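Predicted phosphatase, HAD family (Clostridium acetobutylicum, PDB 3MC1) is a predicted phosphatase of the haloacid dehalogenase superfamily, probably removing phosphate groups from a substrate that has not been identified. Local coordinates at residues Tyr6-Leu11 with Asp160-Ile165. Sequence-based numbering, arbitrary orientation.
Sequences YVLFDL and DDAIMI. With NA (sodium ion), chain C.
Strands 6-9 and 162-165 run parallel, their axes 4.7 Å apart and turned by 21°, joined by five backbone hydrogen bonds: Tyr6 and Leu8 exchange four with Asp161, Ile163 and Ile165, and Asp10 N adds a fifth to Ile165 O at 3.0 Å. They are central neighbours in the Rossmann-like parallel sheet of the HAD fold; strand 104-109 continues the sheet beyond Val7 and Phe9.

On one face of the sheet, Val7, Phe9, Ile163 and Ile165 pack together. The beta-branched Val7, Ile163 and Ile165 suit this place because their branches spread close to the backbone: Val7 CG1, anti to its own N (chi1 -177°), reaches Ile165 CD1 at 3.8 Å. Phe9 brings a flat aromatic ring alongside Ile165, its CD1 3.9 Å from Ile165 CB, the two side chains pointing the same way.

The other face carries Tyr6, Leu8, Ala162 and Met164. Ala162 ends at CB, which packs 3.6 Å from Tyr6 CB, and Ile157 touches both residues. Met164, present as selenomethionine, bends at chi2 (63°), which sets SE 3.7 Å from Leu8 CB; CE, carried on by the extended end of the chain, rests against Asp10 N and CB. Ile148 of helix 144-155 covers both Leu8 and Met164. At the start of the pair, Asp161 OD2 meets the edge of the Tyr6 ring, 3.3 Å from CD2, the carboxylate nearly perpendicular to the ring, while Asp161 OD1 accepts a hydrogen bond from Asn5 N.

Where strand 6-9 ends, the chain enters what looks like the HAD DxDx(T/V) motif. Asp10 OD1 is hydrogen-bonded to Thr109 OG1, and Asp12 through its backbone O and Asp167 through OD1 complete the protein's share of a sodium site where two waters also bind and Asp10 OD2 lies 2.1 Å from the ion.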
ATOM      1  N   TYR A   6       2.943  17.627   2.993  1.00 21.56           N
ATOM      2  CA  TYR A   6       3.037  16.326   2.344  1.00 20.20           C
ATOM      3  C   TYR A   6       2.026  15.297   2.802  1.00 18.33           C
ATOM      4  O   TYR A   6       1.687  15.212   3.982  1.00 17.65           O
ATOM      5  CB  TYR A   6       4.442  15.768   2.535  1.00 20.63           C
ATOM      6  CG  TYR A   6       5.510  16.508   1.767  1.00 24.71           C
ATOM      7  CD1 TYR A   6       5.911  16.078   0.499  1.00 25.82           C
ATOM      8  CD2 TYR A   6       6.147  17.619   2.322  1.00 25.21           C
ATOM      9  CE1 TYR A   6       6.934  16.734  -0.196  1.00 27.97           C
ATOM     10  CE2 TYR A   6       7.165  18.282   1.637  1.00 28.40           C
ATOM     11  CZ  TYR A   6       7.555  17.832   0.382  1.00 29.07           C
ATOM     12  OH  TYR A   6       8.577  18.473  -0.280  1.00 32.00           O
ATOM     13  N   VAL A   7       1.546  14.516   1.841  1.00 16.42           N
ATOM     14  CA  VAL A   7       0.582  13.468   2.108  1.00 14.27           C
ATOM     15  C   VAL A   7       1.105  12.186   1.441  1.00 14.70           C
ATOM     16  O   VAL A   7       1.194  12.109   0.214  1.00 13.94           O
ATOM     17  CB  VAL A   7      -0.800  13.811   1.509  1.00 12.03           C
ATOM     18  CG1 VAL A   7      -1.796  12.720   1.870  1.00 12.37           C
ATOM     19  CG2 VAL A   7      -1.302  15.187   2.018  1.00 13.50           C
ATOM     20  N   LEU A   8       1.482  11.205   2.259  1.00 15.88           N
ATOM     21  CA  LEU A   8       1.962   9.913   1.757  1.00 12.64           C
ATOM     22  C   LEU A   8       0.792   8.922   1.735  1.00 12.92           C
ATOM     23  O   LEU A   8      -0.024   8.890   2.651  1.00 10.05           O
ATOM     24  CB  LEU A   8       3.090   9.374   2.645  1.00 12.62           C
ATOM     25  CG  LEU A   8       4.508   9.908   2.387  1.00 12.47           C
ATOM     26  CD1 LEU A   8       4.563  11.420   2.611  1.00 12.88           C
ATOM     27  CD2 LEU A   8       5.508   9.184   3.299  1.00 11.70           C
ATOM     28  N   PHE A   9       0.719   8.122   0.674  1.00 10.05           N
ATOM     29  CA  PHE A   9      -0.348   7.142   0.492  1.00  9.90           C
ATOM     30  C   PHE A   9       0.237   5.765   0.222  1.00  9.57           C
ATOM     31  O   PHE A   9       1.265   5.643  -0.454  1.00  8.60           O
ATOM     32  CB  PHE A   9      -1.191   7.460  -0.753  1.00  9.81           C
ATOM     33  CG  PHE A   9      -2.002   8.737  -0.678  1.00 13.81           C
ATOM     34  CD1 PHE A   9      -3.337   8.706  -0.289  1.00 13.98           C
ATOM     35  CD2 PHE A   9      -1.449   9.952  -1.083  1.00 15.27           C
ATOM     36  CE1 PHE A   9      -4.119   9.876  -0.318  1.00 18.14           C
ATOM     37  CE2 PHE A   9      -2.214  11.119  -1.112  1.00 17.77           C
ATOM     38  CZ  PHE A   9      -3.551  11.082  -0.733  1.00 17.31           C
ATOM     39  N   ASP A  10      -0.417   4.729   0.732  1.00 10.63           N
ATOM     40  CA  ASP A  10       0.018   3.381   0.390  1.00  9.70           C
ATOM     41  C   ASP A  10      -0.699   3.188  -0.947  1.00 10.77           C
ATOM     42  O   ASP A  10      -1.513   4.036  -1.336  1.00  9.46           O
ATOM     43  CB  ASP A  10      -0.459   2.347   1.406  1.00 13.91           C
ATOM     44  CG  ASP A  10       0.022   0.945   1.063  1.00 17.09           C
ATOM     45  OD1 ASP A  10       1.172   0.810   0.577  1.00 16.52           O
ATOM     46  OD2 ASP A  10      -0.744  -0.019   1.274  1.00 23.14           O
ATOM     47  N   LEU A  11      -0.412   2.102  -1.660  1.00 11.72           N
ATOM     48  CA  LEU A  11      -1.035   1.869  -2.960  1.00 11.59           C
ATOM     49  C   LEU A  11      -2.228   0.913  -2.913  1.00 13.06           C
ATOM     50  O   LEU A  11      -3.372   1.337  -3.054  1.00 11.64           O
ATOM     51  CB  LEU A  11       0.022   1.352  -3.956  1.00  9.59           C
ATOM     52  CG  LEU A  11      -0.397   1.025  -5.395  1.00  9.96           C
ATOM     53  CD1 LEU A  11      -1.270   2.121  -6.010  1.00  9.36           C
ATOM     54  CD2 LEU A  11       0.866   0.853  -6.236  1.00  9.37           C
ATOM     55  N   ASP A 160       6.912  16.728  10.970  1.00 30.93           N
ATOM     56  CA  ASP A 160       5.854  17.679  11.283  1.00 30.83           C
ATOM     57  C   ASP A 160       5.276  18.323  10.029  1.00 29.03           C
ATOM     58  O   ASP A 160       4.524  19.297  10.108  1.00 29.28           O
ATOM     59  CB  ASP A 160       6.392  18.757  12.233  1.00 34.16           C
ATOM     60  CG  ASP A 160       7.417  19.662  11.575  1.00 38.37           C
ATOM     61  OD1 ASP A 160       8.078  19.222  10.609  1.00 39.73           O
ATOM     62  OD2 ASP A 160       7.577  20.814  12.035  1.00 40.90           O
ATOM     63  N   ASP A 161       5.610  17.767   8.872  1.00 25.11           N
ATOM     64  CA  ASP A 161       5.123  18.314   7.613  1.00 23.03           C
ATOM     65  C   ASP A 161       4.478  17.252   6.717  1.00 21.24           C
ATOM     66  O   ASP A 161       4.318  17.457   5.518  1.00 20.30           O
ATOM     67  CB  ASP A 161       6.283  18.986   6.880  1.00 23.07           C
ATOM     68  CG  ASP A 161       5.821  19.875   5.748  1.00 22.77           C
ATOM     69  OD1 ASP A 161       4.774  20.537   5.902  1.00 22.75           O
ATOM     70  OD2 ASP A 161       6.512  19.923   4.712  1.00 25.04           O
ATOM     71  N   ALA A 162       4.091  16.122   7.301  1.00 20.24           N
ATOM     72  CA  ALA A 162       3.491  15.059   6.507  1.00 17.52           C
ATOM     73  C   ALA A 162       2.639  14.106   7.323  1.00 17.60           C
ATOM     74  O   ALA A 162       2.776  14.022   8.540  1.00 17.39           O
ATOM     75  CB  ALA A 162       4.587  14.286   5.801  1.00 13.15           C
ATOM     76  N   ILE A 163       1.754  13.396   6.628  1.00 16.55           N
ATOM     77  CA  ILE A 163       0.885  12.405   7.243  1.00 15.83           C
ATOM     78  C   ILE A 163       0.912  11.152   6.356  1.00 14.75           C
ATOM     79  O   ILE A 163       1.276  11.220   5.181  1.00 14.73           O
ATOM     80  CB  ILE A 163      -0.568  12.908   7.346  1.00 16.76           C
ATOM     81  CG1 ILE A 163      -1.135  13.155   5.945  1.00 18.22           C
ATOM     82  CG2 ILE A 163      -0.619  14.204   8.173  1.00 14.02           C
ATOM     83  CD1 ILE A 163      -2.658  13.337   5.923  1.00 21.56           C
HETATM   84  N   MSE A 164       0.522  10.015   6.921  1.00 14.83           N
HETATM   85  CA  MSE A 164       0.503   8.753   6.181  1.00 15.03           C
HETATM   86  C   MSE A 164      -0.924   8.223   6.078  1.00 14.06           C
HETATM   87  O   MSE A 164      -1.640   8.167   7.073  1.00 16.07           O
HETATM   88  CB  MSE A 164       1.396   7.731   6.891  1.00 15.79           C
HETATM   89  CG  MSE A 164       1.398   6.345   6.273  1.00 14.14           C
HETATM   90 SE   MSE A 164       2.109   6.318   4.473  1.00 25.55          SE
HETATM   91  CE  MSE A 164       1.456   4.562   3.923  1.00 20.96           C
ATOM     92  N   ILE A 165      -1.342   7.859   4.869  1.00 11.92           N
ATOM     93  CA  ILE A 165      -2.680   7.314   4.649  1.00 10.98           C
ATOM     94  C   ILE A 165      -2.542   5.839   4.251  1.00 12.42           C
ATOM     95  O   ILE A 165      -1.825   5.519   3.294  1.00 13.66           O
ATOM     96  CB  ILE A 165      -3.436   8.063   3.510  1.00 12.24           C
ATOM     97  CG1 ILE A 165      -3.855   9.483   3.946  1.00 15.48           C
ATOM     98  CG2 ILE A 165      -4.730   7.319   3.193  1.00 10.62           C
ATOM     99  CD1 ILE A 165      -2.792  10.294   4.580  1.00 20.61           C
TER
HETATM  100 NA    NA C 301      -2.459  -1.184   1.673  1.00 22.25          NA
HETATM  101  O   HOH W   1      -3.760  -3.168   1.579  1.00 19.11           O
HETATM  102  O   HOH W   2      -1.149  -1.695   3.379  1.00 20.11           O